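Local coordinates for p-47 protein (Clostridium botulinum, PDB 6EKT) that may form part of a progenitor toxin complex that protects botulinum neurotoxin type A2 on its way through the host gut, and has a lipid-binding (TULIP) type of fold, at residues A353-D358 with L395-I400; N342-N347 with V424-G429; N49-L54 with K171-I176; M66-W71 with N164-N169. One frame throughout, in Å; residues are numbered along the deposited sequence.

Interaction 1 of 4, residues A353-D358 with L395-I400; sequences AYFEVD and LGFELI
Residues 353-357 and 396-399 run antiparallel, their end-to-end directions 169° apart, with Tyr-354 facing Glu-398 as a non-hydrogen-bonded pair. Two firm backbone bonds flank that pair: Leu-399 N gives to Ala-353 O at 2.8 Å, and Phe-355 N to Phe-397 O at 2.8 Å, the second almost straight. The return bond from Phe-397 N to Phe-355 O is longer, 3.2 Å, and bent. Water 1 carries the pairing one step further, accepting from Ala-353 N and donating to Leu-399 O. On one face of the sheet Phe-355 and Phe-397 lie side by side and point the same way. CD2 of Phe-355 comes over a face of the Phe-397 ring, 3.5 Å from CZ; the planes are 35° apart, an oblique meeting. A chi1 of 60° sets the Phe-397 ring between its own backbone N and carbonyl carbon, which brings the ring under Phe-355. Leu-399 CD2 reaches the edge of the Phe-355 ring, 3.9 Å from CE2. On the other face the methylenes Tyr-354 CB and Glu-398 CG meet at 4.1 Å, while the phenol leads away. The short strand 397-398, just after helix 374-394, thus joins the edge of the large antiparallel sheet next to strand 352-368, whose other neighbour is strand 329-347; Phe-247 of helix 244-252 touches Phe-355 and Leu-399, and Leu-316 of strand 315-326 touches both phenylalanines.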
# COMPACT_ATOMS: atom_id res chain seq x y z
N ALA A 353 4.95 -8.59 -14.80
CA ALA A 353 4.76 -9.22 -13.49
C ALA A 353 3.91 -10.45 -13.75
O ALA A 353 2.80 -10.35 -14.30
CB ALA A 353 4.05 -8.29 -12.54
N TYR A 354 4.44 -11.60 -13.36
CA TYR A 354 3.83 -12.88 -13.71
C TYR A 354 4.18 -13.95 -12.69
O TYR A 354 5.13 -13.81 -11.90
CB TYR A 354 4.27 -13.31 -15.14
CG TYR A 354 5.77 -13.53 -15.31
CD1 TYR A 354 6.63 -12.46 -15.60
CD2 TYR A 354 6.32 -14.82 -15.18
CE1 TYR A 354 8.00 -12.67 -15.76
CE2 TYR A 354 7.69 -15.03 -15.32
CZ TYR A 354 8.52 -13.96 -15.61
OH TYR A 354 9.87 -14.19 -15.75
N PHE A 355 3.40 -15.02 -12.72
CA PHE A 355 3.68 -16.20 -11.96
C PHE A 355 4.25 -17.27 -12.92
O PHE A 355 3.61 -17.59 -13.92
CB PHE A 355 2.42 -16.67 -11.25
CG PHE A 355 2.00 -15.77 -10.11
CD1 PHE A 355 2.54 -15.95 -8.84
CD2 PHE A 355 1.08 -14.73 -10.33
CE1 PHE A 355 2.15 -15.12 -7.80
CE2 PHE A 355 0.68 -13.91 -9.28
CZ PHE A 355 1.22 -14.11 -8.02
N GLU A 356 5.46 -17.74 -12.62
CA GLU A 356 6.17 -18.72 -13.43
C GLU A 356 5.44 -20.04 -13.44
O GLU A 356 4.78 -20.39 -12.46
CB GLU A 356 7.57 -19.00 -12.85
CG GLU A 356 8.68 -18.05 -13.25
CD GLU A 356 10.00 -18.42 -12.59
OE1 GLU A 356 10.02 -19.37 -11.76
OE2 GLU A 356 11.02 -17.75 -12.88
N VAL A 357 5.60 -20.79 -14.53
CA VAL A 357 5.17 -22.20 -14.56
C VAL A 357 6.10 -22.98 -13.63
O VAL A 357 7.31 -22.69 -13.57
CB VAL A 357 5.24 -22.76 -16.00
CG1 VAL A 357 4.80 -24.22 -16.04
CG2 VAL A 357 4.37 -21.92 -16.94
N ASP A 358 5.54 -23.93 -12.89
CA ASP A 358 6.34 -24.79 -12.04
C ASP A 358 7.16 -25.72 -12.93
O ASP A 358 6.62 -26.38 -13.82
CB ASP A 358 5.41 -25.58 -11.10
CG ASP A 358 6.16 -26.28 -9.99
OD1 ASP A 358 7.40 -26.37 -10.01
OD2 ASP A 358 5.48 -26.77 -9.07
N LEU A 395 -0.89 -23.11 -15.71
CA LEU A 395 -1.09 -22.53 -14.36
C LEU A 395 -0.32 -21.23 -14.10
O LEU A 395 -0.70 -20.44 -13.22
CB LEU A 395 -0.79 -23.57 -13.27
CG LEU A 395 -1.72 -24.78 -13.17
CD1 LEU A 395 -1.23 -25.71 -12.09
CD2 LEU A 395 -3.18 -24.40 -12.91
N GLY A 396 0.75 -21.02 -14.85
CA GLY A 396 1.45 -19.74 -14.85
C GLY A 396 0.63 -18.69 -15.59
O GLY A 396 -0.08 -19.02 -16.54
N PHE A 397 0.72 -17.43 -15.18
CA PHE A 397 -0.08 -16.36 -15.81
C PHE A 397 0.52 -14.99 -15.49
O PHE A 397 1.31 -14.86 -14.54
CB PHE A 397 -1.55 -16.42 -15.36
CG PHE A 397 -1.74 -16.26 -13.86
CD1 PHE A 397 -1.64 -17.37 -13.00
CD2 PHE A 397 -2.02 -15.01 -13.30
CE1 PHE A 397 -1.81 -17.23 -11.63
CE2 PHE A 397 -2.19 -14.86 -11.93
CZ PHE A 397 -2.08 -15.97 -11.10
N GLU A 398 0.13 -13.98 -16.27
CA GLU A 398 0.63 -12.63 -16.12
C GLU A 398 -0.40 -11.77 -15.39
O GLU A 398 -1.60 -11.90 -15.62
CB GLU A 398 0.90 -12.05 -17.51
CG GLU A 398 2.00 -11.00 -17.59
CD GLU A 398 2.29 -10.57 -19.03
OE1 GLU A 398 2.41 -11.44 -19.91
OE2 GLU A 398 2.40 -9.36 -19.27
N LEU A 399 0.09 -10.88 -14.52
CA LEU A 399 -0.76 -9.82 -14.01
C LEU A 399 -0.82 -8.72 -15.05
O LEU A 399 0.07 -8.60 -15.90
CB LEU A 399 -0.20 -9.25 -12.70
CG LEU A 399 0.03 -10.21 -11.52
CD1 LEU A 399 0.52 -9.39 -10.33
CD2 LEU A 399 -1.22 -11.00 -11.13
N ILE A 400 -1.87 -7.92 -14.96
CA ILE A 400 -1.94 -6.65 -15.67
C ILE A 400 -1.03 -5.70 -14.90
O ILE A 400 -1.22 -5.47 -13.69
CB ILE A 400 -3.36 -6.07 -15.67
CG1 ILE A 400 -4.31 -6.99 -16.43
CG2 ILE A 400 -3.38 -4.64 -16.25
CD1 ILE A 400 -5.69 -7.01 -15.82
O HOH W 1 2.73 -7.71 -16.14

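Interaction 2 of 4, residues N342-N347 with V424-G429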
# COMPACT_ATOMS: atom_id res chain seq x y z
N ASN A 342 4.08 -21.88 -7.92
CA ASN A 342 4.28 -20.90 -8.99
C ASN A 342 4.81 -19.59 -8.42
O ASN A 342 4.07 -18.86 -7.72
CB ASN A 342 2.99 -20.67 -9.75
CG ASN A 342 2.48 -21.94 -10.43
OD1 ASN A 342 1.90 -22.81 -9.77
ND2 ASN A 342 2.75 -22.08 -11.73
N LYS A 343 6.08 -19.30 -8.73
CA LYS A 343 6.80 -18.17 -8.13
C LYS A 343 6.46 -16.86 -8.83
O LYS A 343 6.51 -16.77 -10.06
CB LYS A 343 8.31 -18.40 -8.17
CG LYS A 343 9.13 -17.33 -7.44
CD LYS A 343 10.53 -17.16 -8.01
CE LYS A 343 11.51 -18.14 -7.38
NZ LYS A 343 12.81 -18.08 -8.12
N PHE A 344 6.18 -15.81 -8.04
CA PHE A 344 6.04 -14.47 -8.58
C PHE A 344 7.39 -13.95 -9.09
O PHE A 344 8.42 -14.15 -8.44
CB PHE A 344 5.45 -13.48 -7.54
CG PHE A 344 5.33 -12.06 -8.06
CD1 PHE A 344 4.34 -11.72 -9.00
CD2 PHE A 344 6.24 -11.07 -7.68
CE1 PHE A 344 4.24 -10.43 -9.51
CE2 PHE A 344 6.14 -9.77 -8.19
CZ PHE A 344 5.15 -9.45 -9.11
N VAL A 345 7.39 -13.28 -10.24
CA VAL A 345 8.56 -12.62 -10.81
C VAL A 345 8.11 -11.25 -11.30
O VAL A 345 7.05 -11.13 -11.93
CB VAL A 345 9.17 -13.38 -12.02
CG1 VAL A 345 10.36 -12.62 -12.60
CG2 VAL A 345 9.60 -14.79 -11.63
N TYR A 346 8.93 -10.24 -11.01
CA TYR A 346 8.84 -8.94 -11.66
C TYR A 346 10.12 -8.74 -12.44
O TYR A 346 11.21 -8.69 -11.86
CB TYR A 346 8.62 -7.81 -10.65
CG TYR A 346 8.59 -6.43 -11.30
CD1 TYR A 346 7.58 -6.10 -12.22
CD2 TYR A 346 9.57 -5.47 -11.02
CE1 TYR A 346 7.53 -4.86 -12.83
CE2 TYR A 346 9.54 -4.22 -11.62
CZ TYR A 346 8.51 -3.92 -12.52
OH TYR A 346 8.46 -2.70 -13.13
N ASN A 347 9.97 -8.69 -13.76
CA ASN A 347 11.07 -8.39 -14.67
C ASN A 347 11.14 -6.87 -14.80
O ASN A 347 10.24 -6.24 -15.36
CB ASN A 347 10.80 -9.06 -16.02
CG ASN A 347 11.92 -8.83 -17.03
OD1 ASN A 347 12.55 -7.79 -17.07
ND2 ASN A 347 12.13 -9.83 -17.88
N VAL A 424 8.70 -4.06 -7.60
CA VAL A 424 7.40 -4.69 -7.37
C VAL A 424 7.73 -6.01 -6.69
O VAL A 424 8.44 -6.84 -7.25
CB VAL A 424 6.63 -4.93 -8.69
CG1 VAL A 424 5.33 -5.66 -8.43
CG2 VAL A 424 6.35 -3.62 -9.42
N THR A 425 7.18 -6.19 -5.48
CA THR A 425 7.49 -7.34 -4.65
C THR A 425 6.21 -8.00 -4.15
O THR A 425 5.30 -7.33 -3.67
CB THR A 425 8.36 -6.88 -3.43
OG1 THR A 425 9.58 -6.32 -3.92
CG2 THR A 425 8.71 -8.06 -2.51
N LEU A 426 6.16 -9.33 -4.24
CA LEU A 426 5.17 -10.09 -3.50
C LEU A 426 5.80 -10.76 -2.29
O LEU A 426 6.69 -11.56 -2.44
CB LEU A 426 4.48 -11.14 -4.39
CG LEU A 426 3.39 -11.99 -3.74
CD1 LEU A 426 2.23 -11.11 -3.30
CD2 LEU A 426 2.95 -13.11 -4.70
N ASN A 427 5.33 -10.41 -1.09
CA ASN A 427 5.78 -11.07 0.13
C ASN A 427 4.64 -11.02 1.15
O ASN A 427 4.66 -10.20 2.08
CB ASN A 427 7.05 -10.42 0.68
CG ASN A 427 7.70 -11.25 1.77
OD1 ASN A 427 7.29 -12.37 2.02
ND2 ASN A 427 8.73 -10.70 2.41
N VAL A 428 3.67 -11.91 0.95
CA VAL A 428 2.38 -11.93 1.68
C VAL A 428 1.50 -10.77 1.20
O VAL A 428 0.50 -11.00 0.49
CB VAL A 428 2.50 -12.00 3.24
CG1 VAL A 428 1.12 -12.25 3.84
CG2 VAL A 428 3.46 -13.09 3.66
N GLY A 429 1.88 -9.54 1.55
CA GLY A 429 1.33 -8.36 0.89
C GLY A 429 2.04 -8.08 -0.44
O GLY A 429 3.10 -8.64 -0.73
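Tyr-346 lays one face of its ring over Val-424, whose CG2 stands 3.7 Å from the ring centroid and only 6° off the normal, a well-centred CH-pi contact. The valine CB follows beneath the base of the same ring, 3.6 Å from CG, and the two side chains cross at about a right angle. With CG anti to the backbone N (chi1 177°), the tyrosine ring extends outward from its strand and lies across the valine. The other branch, Val-424 CG1, is taken by Phe-344, touching its CZ at 3.9 Å. One valine thus meets two aromatic residues, one with each methyl branch; they sit two positions apart on the same strand. No hydrogen bond joins the segments: strands 342-347 and 424-426 are nearly antiparallel (175°), but their axes pass 7.2 Å apart and they belong to different sheets. The junction is made by side chains and by one carbonyl, Val-424 O, where the large curled sheet meets the outermost strand of a six-stranded sheet within the elongated, TULIP-like molecule. Phe-344 turns its ring edge to the backbone, with Val-424 O lying in the ring plane 3.8 Å from CE2. Further along, CB of Leu-426 approaches CD2 of Phe-344 obliquely at 3.7 Å, and the leucine's CD2 reaches the phenylalanine's CB. Beyond the pair, Leu-426 touches Phe-355 and also Phe-247 of helix 244-252, while Phe-344 rests on Ala-353.

Interaction 3 of 4, residues N49-L54 with K171-I176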
# COMPACT_ATOMS: atom_id res chain seq x y z
N ASN A 49 6.39 31.52 -0.62
CA ASN A 49 5.30 32.31 -0.03
C ASN A 49 5.77 33.38 0.96
O ASN A 49 4.95 34.17 1.46
CB ASN A 49 4.26 31.38 0.60
CG ASN A 49 3.35 30.74 -0.43
OD1 ASN A 49 2.50 31.40 -1.02
ND2 ASN A 49 3.53 29.44 -0.65
N ASN A 50 7.09 33.42 1.22
CA ASN A 50 7.75 34.37 2.15
C ASN A 50 6.97 34.54 3.45
O ASN A 50 6.60 35.66 3.83
CB ASN A 50 7.99 35.73 1.48
CG ASN A 50 8.84 35.61 0.23
OD1 ASN A 50 10.07 35.62 0.30
ND2 ASN A 50 8.18 35.50 -0.91
N ILE A 51 6.73 33.41 4.11
CA ILE A 51 5.88 33.34 5.29
C ILE A 51 6.45 34.17 6.43
O ILE A 51 7.59 33.98 6.85
CB ILE A 51 5.66 31.87 5.74
CG1 ILE A 51 5.13 30.99 4.58
CG2 ILE A 51 4.77 31.81 6.98
CD1 ILE A 51 3.71 31.29 4.12
N GLN A 52 5.63 35.12 6.89
CA GLN A 52 5.88 35.80 8.15
C GLN A 52 4.65 35.80 9.06
O GLN A 52 3.52 35.97 8.59
CB GLN A 52 6.46 37.21 7.95
CG GLN A 52 5.55 38.25 7.32
CD GLN A 52 6.06 39.67 7.56
OE1 GLN A 52 5.49 40.43 8.35
NE2 GLN A 52 7.16 40.02 6.90
N PHE A 53 4.89 35.56 10.35
CA PHE A 53 3.83 35.53 11.35
C PHE A 53 3.99 36.77 12.24
O PHE A 53 5.07 36.99 12.82
CB PHE A 53 3.91 34.26 12.24
CG PHE A 53 3.53 32.96 11.56
CD1 PHE A 53 3.01 32.90 10.26
CD2 PHE A 53 3.67 31.75 12.27
CE1 PHE A 53 2.65 31.68 9.68
CE2 PHE A 53 3.31 30.53 11.70
CZ PHE A 53 2.81 30.50 10.41
N LEU A 54 2.91 37.56 12.31
CA LEU A 54 2.78 38.66 13.28
C LEU A 54 1.66 38.38 14.28
O LEU A 54 0.62 37.82 13.93
CB LEU A 54 2.47 39.99 12.57
CG LEU A 54 3.35 40.50 11.43
CD1 LEU A 54 2.63 41.56 10.59
CD2 LEU A 54 4.63 41.08 11.99
N LYS A 171 -4.28 30.34 8.79
CA LYS A 171 -4.73 30.43 7.38
C LYS A 171 -3.60 30.57 6.36
O LYS A 171 -3.78 30.27 5.18
CB LYS A 171 -5.76 31.55 7.19
CG LYS A 171 -7.05 31.35 7.98
CD LYS A 171 -7.99 30.31 7.34
CE LYS A 171 -9.14 29.95 8.28
NZ LYS A 171 -10.02 31.11 8.62
N GLN A 172 -2.43 31.00 6.81
CA GLN A 172 -1.27 31.20 5.93
C GLN A 172 -0.59 29.93 5.46
O GLN A 172 0.09 29.93 4.44
CB GLN A 172 -0.23 32.06 6.62
CG GLN A 172 -0.50 33.54 6.59
CD GLN A 172 0.79 34.31 6.58
OE1 GLN A 172 1.54 34.28 5.60
NE2 GLN A 172 1.09 34.98 7.68
N ILE A 173 -0.72 28.87 6.26
CA ILE A 173 -0.11 27.59 5.96
C ILE A 173 -1.21 26.67 5.43
O ILE A 173 -2.14 26.32 6.18
CB ILE A 173 0.57 26.98 7.22
CG1 ILE A 173 1.58 27.95 7.86
CG2 ILE A 173 1.17 25.59 6.92
CD1 ILE A 173 2.80 28.33 7.01
N SER A 174 -1.12 26.34 4.14
CA SER A 174 -2.01 25.38 3.47
C SER A 174 -1.20 24.35 2.70
O SER A 174 -1.64 23.91 1.62
CB SER A 174 -2.93 26.08 2.46
OG SER A 174 -3.51 27.26 2.95
N TYR A 175 -0.03 23.96 3.20
CA TYR A 175 0.75 22.94 2.51
C TYR A 175 -0.01 21.59 2.51
O TYR A 175 -0.50 21.15 3.55
CB TYR A 175 2.17 22.78 3.07
CG TYR A 175 2.95 21.73 2.32
CD1 TYR A 175 3.57 22.02 1.10
CD2 TYR A 175 3.02 20.41 2.81
CE1 TYR A 175 4.26 21.05 0.40
CE2 TYR A 175 3.71 19.43 2.12
CZ TYR A 175 4.33 19.75 0.92
OH TYR A 175 5.00 18.76 0.23
N ILE A 176 -0.13 20.99 1.32
CA ILE A 176 -0.83 19.71 1.14
C ILE A 176 0.23 18.61 1.19
O ILE A 176 1.02 18.47 0.26
CB ILE A 176 -1.60 19.61 -0.21
CG1 ILE A 176 -2.56 20.80 -0.44
CG2 ILE A 176 -2.29 18.26 -0.37
CD1 ILE A 176 -3.55 21.09 0.68
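Gln-172 and Phe-53 slide past each other in opposite directions, the amide plane turned 67° from the ring. The amide nitrogen passes the ring edge, 3.8 Å from Phe-53 CD1, on its way to a backbone acceptor: Gln-172 NE2 gives a hydrogen bond of 2.8 Å to Gln-52 O. That oxygen lies close to the amide plane of Gln-172, although the donor is tilted 29° from the carbonyl plane of Gln-52. A second bond from NE2, to Asn-169 OD1, further restrains the rotation of the amide. Ile-51 runs past the same glutamine chain the other way, its CD1 placed 3.9 Å from Gln-172 O and 4.0 Å from Gln-172 OE1. Ile-173 adds the apolar half of the contact. Its CG1 meets Phe-53 CZ in the ring plane at 3.8 Å, the two side chains crossing at about a right angle, while its CD1 reaches the CG2 branch of Ile-51 at 4.0 Å. A chi1 of -71° sets the Phe-53 ring beside its own backbone N, so that one edge faces both Gln-172 and Ile-173. The ring also meets Phe-166 and Phe-68 edge-to-face. Helix 35-49 closes in a Schellman motif at Asn-50 just before strand 52-57, and the loop following helix 152-168 packs against this helix-to-strand turn, at the end of the molecule that holds the OrfX2-like N-terminal domain.

Interaction 4 of 4, residues M66-W71 with N164-N169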
# COMPACT_ATOMS: atom_id res chain seq x y z
N MET A 66 7.91 37.04 13.17
CA MET A 66 8.77 35.93 12.74
C MET A 66 8.76 35.79 11.23
O MET A 66 7.72 35.51 10.63
CB MET A 66 8.35 34.60 13.39
CG MET A 66 8.55 34.52 14.90
SD MET A 66 8.03 32.97 15.68
CE MET A 66 6.25 33.04 15.55
N VAL A 67 9.93 35.97 10.62
CA VAL A 67 10.11 35.66 9.19
C VAL A 67 10.99 34.41 9.12
O VAL A 67 12.12 34.40 9.63
CB VAL A 67 10.73 36.85 8.39
CG1 VAL A 67 10.57 36.63 6.89
CG2 VAL A 67 10.10 38.19 8.78
N PHE A 68 10.45 33.35 8.50
CA PHE A 68 11.10 32.04 8.51
C PHE A 68 12.14 31.81 7.42
O PHE A 68 11.94 32.17 6.25
CB PHE A 68 10.05 30.91 8.47
CG PHE A 68 9.10 30.93 9.64
CD1 PHE A 68 9.51 30.52 10.90
CD2 PHE A 68 7.78 31.36 9.46
CE1 PHE A 68 8.62 30.53 11.98
CE2 PHE A 68 6.89 31.38 10.53
CZ PHE A 68 7.31 30.97 11.79
N ASP A 69 13.26 31.22 7.83
CA ASP A 69 14.27 30.67 6.93
C ASP A 69 13.68 29.52 6.10
O ASP A 69 13.78 29.52 4.86
CB ASP A 69 15.45 30.17 7.77
CG ASP A 69 16.80 30.47 7.14
OD1 ASP A 69 17.19 29.75 6.21
OD2 ASP A 69 17.47 31.41 7.61
N ASN A 70 13.05 28.58 6.80
CA ASN A 70 12.56 27.31 6.24
C ASN A 70 11.70 26.63 7.31
O ASN A 70 11.72 27.06 8.47
CB ASN A 70 13.75 26.40 5.91
CG ASN A 70 13.34 25.21 5.07
OD1 ASN A 70 12.23 25.19 4.53
ND2 ASN A 70 14.21 24.22 4.95
N TRP A 71 10.93 25.62 6.92
CA TRP A 71 10.38 24.63 7.87
C TRP A 71 10.88 23.28 7.38
O TRP A 71 10.86 23.02 6.18
CB TRP A 71 8.85 24.61 7.90
CG TRP A 71 8.15 25.75 8.60
CD1 TRP A 71 8.68 26.97 8.96
CD2 TRP A 71 6.77 25.79 8.97
NE1 TRP A 71 7.72 27.75 9.56
CE2 TRP A 71 6.54 27.06 9.57
CE3 TRP A 71 5.71 24.87 8.87
CZ2 TRP A 71 5.28 27.43 10.08
CZ3 TRP A 71 4.46 25.25 9.35
CH2 TRP A 71 4.26 26.52 9.96
N ASN A 164 0.80 31.96 20.14
CA ASN A 164 -0.13 33.02 19.75
C ASN A 164 -0.02 33.27 18.27
O ASN A 164 -1.03 33.29 17.56
CB ASN A 164 0.16 34.32 20.49
CG ASN A 164 -0.50 34.41 21.85
OD1 ASN A 164 0.08 34.98 22.76
ND2 ASN A 164 -1.71 33.89 21.99
N ALA A 165 1.22 33.46 17.81
CA ALA A 165 1.49 33.79 16.42
C ALA A 165 1.10 32.64 15.45
O ALA A 165 0.48 32.89 14.41
CB ALA A 165 2.95 34.21 16.24
N PHE A 166 1.43 31.40 15.81
CA PHE A 166 1.04 30.26 14.96
C PHE A 166 -0.47 30.15 14.80
O PHE A 166 -0.96 30.14 13.66
CB PHE A 166 1.66 28.94 15.46
CG PHE A 166 3.05 28.69 14.93
CD1 PHE A 166 4.10 29.57 15.22
CD2 PHE A 166 3.31 27.58 14.13
CE1 PHE A 166 5.38 29.34 14.71
CE2 PHE A 166 4.58 27.35 13.61
CZ PHE A 166 5.62 28.23 13.91
N ILE A 167 -1.20 30.11 15.91
CA ILE A 167 -2.66 29.97 15.86
C ILE A 167 -3.30 31.13 15.09
O ILE A 167 -4.13 30.90 14.21
CB ILE A 167 -3.29 29.73 17.25
CG1 ILE A 167 -2.92 28.33 17.76
CG2 ILE A 167 -4.82 29.89 17.21
CD1 ILE A 167 -2.97 28.18 19.27
N GLN A 168 -2.87 32.37 15.37
CA GLN A 168 -3.45 33.51 14.68
C GLN A 168 -3.16 33.53 13.16
O GLN A 168 -3.95 34.07 12.40
CB GLN A 168 -3.07 34.84 15.35
CG GLN A 168 -4.01 35.98 14.98
CD GLN A 168 -3.39 37.32 15.25
OE1 GLN A 168 -2.51 37.77 14.51
NE2 GLN A 168 -3.83 37.97 16.32
N ASN A 169 -2.06 32.90 12.74
CA ASN A 169 -1.65 32.89 11.33
C ASN A 169 -1.88 31.54 10.63
O ASN A 169 -1.29 31.26 9.58
CB ASN A 169 -0.17 33.26 11.22
CG ASN A 169 0.08 34.72 11.46
OD1 ASN A 169 -0.02 35.53 10.54
ND2 ASN A 169 0.43 35.07 12.69
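An aromatic cluster of Phe-68, Trp-71 and Phe-166 lies between strand 62-68 with the loop after it and the last turn of helix 152-168. Phe-166 supplies the ring from the helix. Its CE2 comes 3.6 Å from Trp-71 CZ2, the planes nearly parallel, but the rings are slid so far apart that they barely overlap. Against Phe-68 it is turned steeply, planes 75° apart, and the two CZ atoms meet obliquely at 3.9 Å. Within 66-71 the indole lies across Phe-68, with Trp-71 NE1 3.4 Å above the centre of the phenyl ring, and both rings meet Phe-166. This is helix-on-sheet packing in the N-terminal domain: the axes of 66-68 and 164-168 approach to 11.6 Å and cross at -71°, a gap bridged by side chains of both segments. Met-66 spans it at its methyl end. The bend at chi3 (-69°) turns CE to the helix, where it touches Ala-165 CB at 3.6 Å and the edge of the Phe-166 ring at CE1, 3.9 Å away. The helix end is tied by Asn-169, whose ND2 gives a nearly straight bond of 2.8 Å to Ala-165 O, one turn back, and another to Leu-54 O. Phe-129 meets Trp-71 from strand 124-141.

The four contacts form two pairs on the elongated molecule. Interactions 1 and 2, centred 10 Å apart, share the large sheet through neighbouring strands 352-368 and 329-347; Asn-342 ND2 probably bonds Glu-356 O across them. Interactions 3 and 4, 7 Å apart, share the four-stranded sheet through strands 52-57 and 62-68, and Asn-169 and Phe-53 take part in both neighbourhoods. The pairs lie far apart, interactions 1 and 4 about 54 Å centre to centre. Interactions 2 and 4 are buried and without hydrogen bonds between their segments, built mainly of aromatic and aliphatic groups. Interactions 1 and 3 are partly buried and add hydrogen bonds, backbone-to-backbone in 1 and amide-to-backbone in 3.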